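Local coordinates for protein YchN (Escherichia coli, PDB 1JX7), which is of unknown function but belongs to the DsrE/DsrF-like family and assembles as a homohexamer, a dimer of trimers, at residues Ile4-Asn9 with Arg23-Leu28; Ser17-Leu22 with Gln62-Ile67; Pro74-Lys79 with Ala105-Ser110. All blocks are in the same frame, centred on the assembly; numbering follows the deposited sequence.

From the N terminus, contact 1 closes first: strand 3-8 runs out, the chain turns back, and residues 23-28 of helix 17-31 lie over residues 4-9. Contact 2 opens at residue 17, before contact 1 has closed, and brings helix 17-31 against residues 62-67 of helix 61-70, so the two cross along the chain. They share helix 17-31, and Ile-26 of contact 1 packs on Met-64 and Ile-67 of contact 2. Contact 3 follows in series, joining strand 75-78 to residues 105-110. Contacts 2 and 3 lie on opposite sides of the chain's centre, about 17 Å apart between centres, and Leu-65 packing on Val-75 joins helix 61-70 directly to strand 75-78.

Contact 1: residues Ile4-Asn9 with Arg23-Leu28; sequences IVIVAN and RLAIAL
Ile-6 and Leu-28 meet through their CD1 methyls, 4.1 Å apart, where strand 4-8 packs against helix 23-28. The Ile-6 side chain can be followed outward from CB, which points toward the helix. There it splits: CG2 lies opposite the backbone N, whereas CG1 stands opposite the carbonyl carbon and beside N (chi1 -81°), and the branch through CG1 continues extended to CD1. That terminal methyl does the touching. It meets Ala-25 CB at 4.0 Å and Ala-25 CA at 4.1 Å, then Leu-28 CD1 one helical turn further on, so a single methyl bridges two positions of the helix. Strand and helix form the first half of a beta-alpha-beta crossover that continues into strand 36-41, and their axes bear this out: they run nearly antiparallel, at 165°, and approach to 10.4 Å. Ala-25 in turn touches Leu-37 and Leu-39 of that next strand, and Ile-6 touches Leu-39. A second, looser touch lies two residues earlier on the strand, where Ile-4 CG2 comes within 4.5 Å of Leu-28 CD1. Across the helix-strand interface every contact is aliphatic, with no hydrogen bond. Beyond it, Leu-28 also packs on Ala-105 of a neighbouring subunit.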
# COMPACT_ATOMS: atom_id res chain seq x y z
N ILE A 4 -17.37 15.35 14.57
CA ILE A 4 -16.75 14.55 13.52
C ILE A 4 -15.29 14.27 13.84
O ILE A 4 -14.50 15.19 14.04
CB ILE A 4 -16.83 15.25 12.16
CG1 ILE A 4 -18.27 15.26 11.66
CG2 ILE A 4 -15.90 14.57 11.18
CD1 ILE A 4 -18.45 16.07 10.39
N VAL A 5 -14.94 12.99 13.89
CA VAL A 5 -13.57 12.59 14.16
C VAL A 5 -12.97 12.09 12.86
O VAL A 5 -13.63 11.37 12.09
CB VAL A 5 -13.49 11.46 15.21
CG1 VAL A 5 -12.06 10.99 15.37
CG2 VAL A 5 -14.04 11.94 16.54
N ILE A 6 -11.73 12.48 12.60
CA ILE A 6 -11.03 12.04 11.40
C ILE A 6 -9.76 11.34 11.83
O ILE A 6 -8.97 11.87 12.61
CB ILE A 6 -10.66 13.24 10.49
CG1 ILE A 6 -11.87 13.66 9.66
CG2 ILE A 6 -9.47 12.86 9.58
CD1 ILE A 6 -11.57 14.69 8.57
N VAL A 7 -9.55 10.13 11.34
CA VAL A 7 -8.34 9.41 11.68
C VAL A 7 -7.50 9.28 10.42
O VAL A 7 -8.02 9.36 9.30
CB VAL A 7 -8.67 8.01 12.25
CG1 VAL A 7 -7.48 7.50 13.05
CG2 VAL A 7 -9.89 8.09 13.15
N ALA A 8 -6.20 9.12 10.59
CA ALA A 8 -5.29 8.99 9.46
C ALA A 8 -4.12 8.07 9.80
O ALA A 8 -3.54 8.15 10.89
CB ALA A 8 -4.78 10.36 9.06
N ASN A 9 -3.79 7.19 8.85
CA ASN A 9 -2.71 6.21 9.00
C ASN A 9 -1.56 6.51 8.04
O ASN A 9 -0.42 6.13 8.29
CB ASN A 9 -3.24 4.80 8.72
CG ASN A 9 -4.22 4.31 9.76
OD1 ASN A 9 -5.08 5.06 10.24
ND2 ASN A 9 -4.12 3.03 10.12
N ARG A 23 -7.30 17.80 3.37
CA ARG A 23 -8.02 18.61 2.40
C ARG A 23 -9.51 18.55 2.72
O ARG A 23 -10.19 19.55 2.65
CB ARG A 23 -7.74 18.09 0.98
CG ARG A 23 -8.10 19.08 -0.09
CD ARG A 23 -7.62 18.63 -1.46
NE ARG A 23 -8.26 17.40 -1.92
CZ ARG A 23 -8.03 16.85 -3.11
NH1 ARG A 23 -7.18 17.42 -3.94
NH2 ARG A 23 -8.65 15.73 -3.46
N LEU A 24 -9.99 17.36 3.10
CA LEU A 24 -11.40 17.17 3.44
C LEU A 24 -11.69 17.87 4.76
O LEU A 24 -12.77 18.45 4.95
CB LEU A 24 -11.71 15.68 3.58
CG LEU A 24 -13.17 15.23 3.41
CD1 LEU A 24 -13.28 13.77 3.81
CD2 LEU A 24 -14.09 16.05 4.25
N ALA A 25 -10.73 17.82 5.67
CA ALA A 25 -10.86 18.43 6.99
C ALA A 25 -11.02 19.96 6.90
O ALA A 25 -11.89 20.54 7.53
CB ALA A 25 -9.65 18.09 7.85
N ILE A 26 -10.16 20.59 6.12
CA ILE A 26 -10.19 22.03 5.94
C ILE A 26 -11.52 22.38 5.27
O ILE A 26 -12.10 23.44 5.51
CB ILE A 26 -9.01 22.50 5.05
CG1 ILE A 26 -7.67 22.13 5.72
CG2 ILE A 26 -9.11 23.99 4.83
CD1 ILE A 26 -6.40 22.41 4.87
N ALA A 27 -12.00 21.47 4.42
CA ALA A 27 -13.24 21.67 3.69
C ALA A 27 -14.45 21.57 4.59
O ALA A 27 -15.41 22.34 4.44
CB ALA A 27 -13.36 20.66 2.57
N LEU A 28 -14.43 20.63 5.53
CA LEU A 28 -15.56 20.47 6.43
C LEU A 28 -15.74 21.73 7.25
O LEU A 28 -16.86 22.20 7.45
CB LEU A 28 -15.33 19.27 7.34
CG LEU A 28 -15.40 17.94 6.57
CD1 LEU A 28 -14.93 16.79 7.43
CD2 LEU A 28 -16.82 17.73 6.07

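Contact 2: residues Ser17-Leu22 with Gln62-Ile67; sequences SLFNSL and QQMLEI
Helices 17-22 and 62-67 run in nearly the same direction, with the axes of these short segments inclined at 27° and 10.4 Å apart at their closest, and their backbones draw nearest at Leu-22 and Met-64, whose CA atoms are 6.4 Å apart. Met-64, modelled as selenomethionine, points its CB toward the other helix and meets two residues there. Its CB lies against Leu-22 CD1 at 4.1 Å, the two side chains running at about a right angle. Further out, the selenium reaches the rim of the Phe-19 ring: SE is 3.5 Å from Phe-19 CE1 and 4.6 Å from the ring centroid, 78° off the ring normal. This is a Met-aromatic contact made at the edge. A bend at chi3 (-67°) turns the terminal methyl along the same edge, bringing Met-64 CE to 3.7 Å from Phe-19 CD1 in the plane of the ring. Apart from this pair, Leu-22 CD2 and Leu-65 CD2 meet at 3.9 Å with their side chains at a slant to one another. Around the interface, Phe-19 is stacked with Tyr-59, while Leu-22 also packs on Ile-61 and Leu-68, so further hydrophobic groups extend the seam between these two helices, which lie side by side on one face of the parallel sheet. No hydrogen bond joins the two segments. Their association therefore rests on apolar packing, with one directional element: the chalcogen lies beside the ring hydrogens of Phe-19, an approach that is probably mildly favourable electrostatically.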
# COMPACT_ATOMS: atom_id res chain seq x y z
N SER A 17 -3.48 9.54 0.82
CA SER A 17 -4.52 9.45 1.83
C SER A 17 -4.44 10.52 2.91
O SER A 17 -5.45 11.12 3.25
CB SER A 17 -4.47 8.05 2.46
OG SER A 17 -3.13 7.69 2.76
N LEU A 18 -3.25 10.76 3.44
CA LEU A 18 -3.08 11.76 4.48
C LEU A 18 -3.45 13.14 3.92
O LEU A 18 -4.20 13.89 4.54
CB LEU A 18 -1.63 11.77 4.96
CG LEU A 18 -1.34 12.40 6.31
CD1 LEU A 18 0.16 12.60 6.43
CD2 LEU A 18 -2.06 13.74 6.46
N PHE A 19 -2.91 13.45 2.75
CA PHE A 19 -3.17 14.72 2.09
C PHE A 19 -4.68 14.90 1.91
O PHE A 19 -5.21 15.99 2.16
CB PHE A 19 -2.48 14.76 0.73
CG PHE A 19 -2.87 15.94 -0.13
CD1 PHE A 19 -2.71 17.24 0.34
CD2 PHE A 19 -3.41 15.74 -1.39
CE1 PHE A 19 -3.08 18.33 -0.44
CE2 PHE A 19 -3.78 16.82 -2.19
CZ PHE A 19 -3.62 18.12 -1.71
N ASN A 20 -5.36 13.86 1.46
CA ASN A 20 -6.80 13.94 1.26
C ASN A 20 -7.57 14.17 2.56
O ASN A 20 -8.56 14.89 2.58
CB ASN A 20 -7.33 12.68 0.57
CG ASN A 20 -7.02 12.66 -0.92
OD1 ASN A 20 -6.91 13.72 -1.55
ND2 ASN A 20 -6.91 11.47 -1.48
N SER A 21 -7.11 13.56 3.65
CA SER A 21 -7.75 13.69 4.94
C SER A 21 -7.79 15.14 5.35
O SER A 21 -8.82 15.64 5.77
CB SER A 21 -7.00 12.91 6.00
OG SER A 21 -7.34 11.55 5.92
N LEU A 22 -6.65 15.80 5.22
CA LEU A 22 -6.50 17.21 5.58
C LEU A 22 -7.28 18.14 4.65
O LEU A 22 -7.85 19.13 5.09
CB LEU A 22 -5.02 17.59 5.57
CG LEU A 22 -4.22 16.80 6.61
CD1 LEU A 22 -2.75 17.20 6.56
CD2 LEU A 22 -4.81 17.06 7.99
N GLN A 62 2.48 20.63 6.39
CA GLN A 62 2.65 21.46 7.57
C GLN A 62 1.63 22.58 7.57
O GLN A 62 0.95 22.81 8.56
CB GLN A 62 4.05 22.04 7.59
CG GLN A 62 4.65 22.08 8.96
CD GLN A 62 5.54 23.27 9.16
OE1 GLN A 62 5.06 24.38 9.39
NE2 GLN A 62 6.85 23.05 9.08
N GLN A 63 1.52 23.27 6.43
CA GLN A 63 0.58 24.39 6.28
C GLN A 63 -0.87 23.98 6.48
O GLN A 63 -1.64 24.72 7.09
CB GLN A 63 0.72 25.03 4.89
CG GLN A 63 -0.38 26.05 4.58
CD GLN A 63 -0.43 26.47 3.11
OE1 GLN A 63 0.38 27.28 2.66
NE2 GLN A 63 -1.36 25.90 2.37
N MSE A 64 -1.24 22.81 5.96
CA MSE A 64 -2.60 22.32 6.09
C MSE A 64 -2.96 22.04 7.55
O MSE A 64 -4.12 22.13 7.94
CB MSE A 64 -2.80 21.07 5.22
CG MSE A 64 -2.79 21.37 3.72
SE MSE A 64 -2.81 19.91 2.69
CE MSE A 64 -1.33 19.33 3.10
N LEU A 65 -1.96 21.72 8.35
CA LEU A 65 -2.19 21.46 9.76
C LEU A 65 -2.28 22.76 10.54
O LEU A 65 -3.00 22.86 11.53
CB LEU A 65 -1.06 20.58 10.34
CG LEU A 65 -1.28 19.09 10.06
CD1 LEU A 65 -0.05 18.29 10.49
CD2 LEU A 65 -2.52 18.60 10.80
N GLU A 66 -1.56 23.78 10.09
CA GLU A 66 -1.59 25.06 10.75
C GLU A 66 -2.93 25.72 10.46
O GLU A 66 -3.50 26.41 11.32
CB GLU A 66 -0.42 25.92 10.27
CG GLU A 66 0.90 25.19 10.44
CD GLU A 66 2.11 26.08 10.26
OE1 GLU A 66 2.16 26.83 9.25
OE2 GLU A 66 3.02 26.02 11.11
N ILE A 67 -3.44 25.50 9.26
CA ILE A 67 -4.75 26.03 8.86
C ILE A 67 -5.80 25.45 9.80
O ILE A 67 -6.73 26.14 10.22
CB ILE A 67 -5.10 25.64 7.40
CG1 ILE A 67 -4.13 26.29 6.43
CG2 ILE A 67 -6.52 26.06 7.08
CD1 ILE A 67 -4.36 25.90 4.99

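Contact 3: residues Pro74-Lys79 with Ala105-Ser110; sequences PVKLCK and AQWTLS
Lys-76 and Trp-107 make the main apolar contact here, and it is the aliphatic part of the lysine that does the work. Lys-76 CB points toward the helix, and CG comes to 3.6 Å from Trp-107 CH2 and 4.0 Å from Trp-107 CZ2, on the six-membered ring. The two side chains run at about a right angle, and the approach to the indole is oblique. A bend at chi2 (-66°) then carries the rest of the lysine away from the indole. Pro-74 adds a lighter touch, its CB lying 4.4 Å from the same Trp-107 CH2, so one ring corner serves two residues, Pro-74 just before the strand and Lys-76 on it, both with CB directed toward Trp-107.

The polar and charged interactions lie around this packing. Lys-76 NZ forms a salt bridge with Glu-97 of strand 96-99, and the Trp-107 indole takes part in a cation-pi contact with Arg-38. Within residues 105-110, Gln-106 O accepts from both Ser-110 N and Ser-110 OG, each at 3.0 Å, and the two donors approach from opposite faces of its carbonyl plane. That double grip ties Ser-110 back to Gln-106. Leu-109 O accepts a hydrogen bond from Lys-113 NZ of a neighbouring subunit.

Val-75, between the two touching residues, points away from Trp-107 and packs on Leu-65. Helix 101-107 and helix 61-70 thus cover opposite faces of the parallel sheet, the layering of a three-layer alpha/beta/alpha sandwich.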
# COMPACT_ATOMS: atom_id res chain seq x y z
N PRO A 74 -8.61 20.33 17.17
CA PRO A 74 -7.61 19.50 17.85
C PRO A 74 -6.95 18.47 16.92
O PRO A 74 -7.62 17.79 16.14
CB PRO A 74 -8.40 18.83 18.97
CG PRO A 74 -9.61 19.72 19.15
CD PRO A 74 -9.95 20.11 17.74
N VAL A 75 -5.64 18.38 17.02
CA VAL A 75 -4.86 17.44 16.22
C VAL A 75 -3.99 16.63 17.17
O VAL A 75 -3.03 17.15 17.74
CB VAL A 75 -3.96 18.22 15.22
CG1 VAL A 75 -2.93 17.28 14.59
CG2 VAL A 75 -4.82 18.87 14.15
N LYS A 76 -4.33 15.36 17.34
CA LYS A 76 -3.57 14.50 18.24
C LYS A 76 -2.72 13.44 17.55
O LYS A 76 -3.18 12.77 16.60
CB LYS A 76 -4.53 13.83 19.23
CG LYS A 76 -5.11 14.77 20.29
CD LYS A 76 -4.00 15.26 21.21
CE LYS A 76 -4.54 16.07 22.37
NZ LYS A 76 -3.45 16.42 23.35
N LEU A 77 -1.49 13.29 18.01
CA LEU A 77 -0.58 12.28 17.47
C LEU A 77 -0.54 11.14 18.49
O LEU A 77 -0.39 11.39 19.69
CB LEU A 77 0.82 12.86 17.29
CG LEU A 77 1.02 14.17 16.54
CD1 LEU A 77 2.50 14.46 16.42
CD2 LEU A 77 0.40 14.11 15.16
N CYS A 78 -0.66 9.90 18.02
CA CYS A 78 -0.65 8.74 18.91
C CYS A 78 0.67 8.55 19.63
O CYS A 78 1.73 8.45 19.01
CB CYS A 78 -1.00 7.48 18.14
SG CYS A 78 -1.41 6.08 19.20
N LYS A 79 0.59 8.49 20.96
CA LYS A 79 1.74 8.32 21.84
C LYS A 79 2.67 7.14 21.47
O LYS A 79 3.86 7.32 21.26
CB LYS A 79 1.24 8.16 23.27
CG LYS A 79 2.31 8.02 24.31
CD LYS A 79 3.10 9.30 24.44
CE LYS A 79 3.78 9.31 25.78
NZ LYS A 79 2.76 8.98 26.81
N ALA A 105 -10.17 6.10 21.37
CA ALA A 105 -11.23 5.21 21.83
C ALA A 105 -11.92 5.99 22.92
O ALA A 105 -11.71 5.74 24.11
CB ALA A 105 -10.63 3.94 22.39
N GLN A 106 -12.74 6.95 22.51
CA GLN A 106 -13.48 7.82 23.42
C GLN A 106 -14.08 8.86 22.50
O GLN A 106 -15.28 9.11 22.51
CB GLN A 106 -12.51 8.48 24.41
CG GLN A 106 -13.18 9.41 25.41
CD GLN A 106 -12.17 10.21 26.22
OE1 GLN A 106 -11.35 9.64 26.95
NE2 GLN A 106 -12.22 11.53 26.09
N TRP A 107 -13.21 9.47 21.69
CA TRP A 107 -13.64 10.44 20.70
C TRP A 107 -14.60 9.67 19.79
O TRP A 107 -15.63 10.20 19.36
CB TRP A 107 -12.45 10.89 19.86
CG TRP A 107 -11.65 12.00 20.45
CD1 TRP A 107 -11.75 12.51 21.71
CD2 TRP A 107 -10.61 12.73 19.79
NE1 TRP A 107 -10.81 13.50 21.89
CE2 TRP A 107 -10.09 13.65 20.73
CE3 TRP A 107 -10.04 12.67 18.52
CZ2 TRP A 107 -9.05 14.52 20.42
CZ3 TRP A 107 -8.99 13.53 18.21
CH2 TRP A 107 -8.51 14.44 19.16
N THR A 108 -14.24 8.42 19.50
CA THR A 108 -15.01 7.53 18.65
C THR A 108 -16.39 7.26 19.23
O THR A 108 -17.40 7.31 18.53
CB THR A 108 -14.30 6.18 18.48
OG1 THR A 108 -13.05 6.36 17.82
CG2 THR A 108 -15.15 5.25 17.66
N LEU A 109 -16.42 6.95 20.52
CA LEU A 109 -17.66 6.65 21.22
C LEU A 109 -18.60 7.85 21.35
O LEU A 109 -19.82 7.69 21.36
CB LEU A 109 -17.35 6.08 22.61
CG LEU A 109 -17.03 4.57 22.66
CD1 LEU A 109 -16.56 4.20 24.06
CD2 LEU A 109 -18.27 3.77 22.29
N SER A 110 -18.03 9.05 21.42
CA SER A 110 -18.84 10.25 21.58
C SER A 110 -18.89 11.11 20.31
O SER A 110 -18.97 12.33 20.39
CB SER A 110 -18.29 11.10 22.73
OG SER A 110 -16.96 11.56 22.46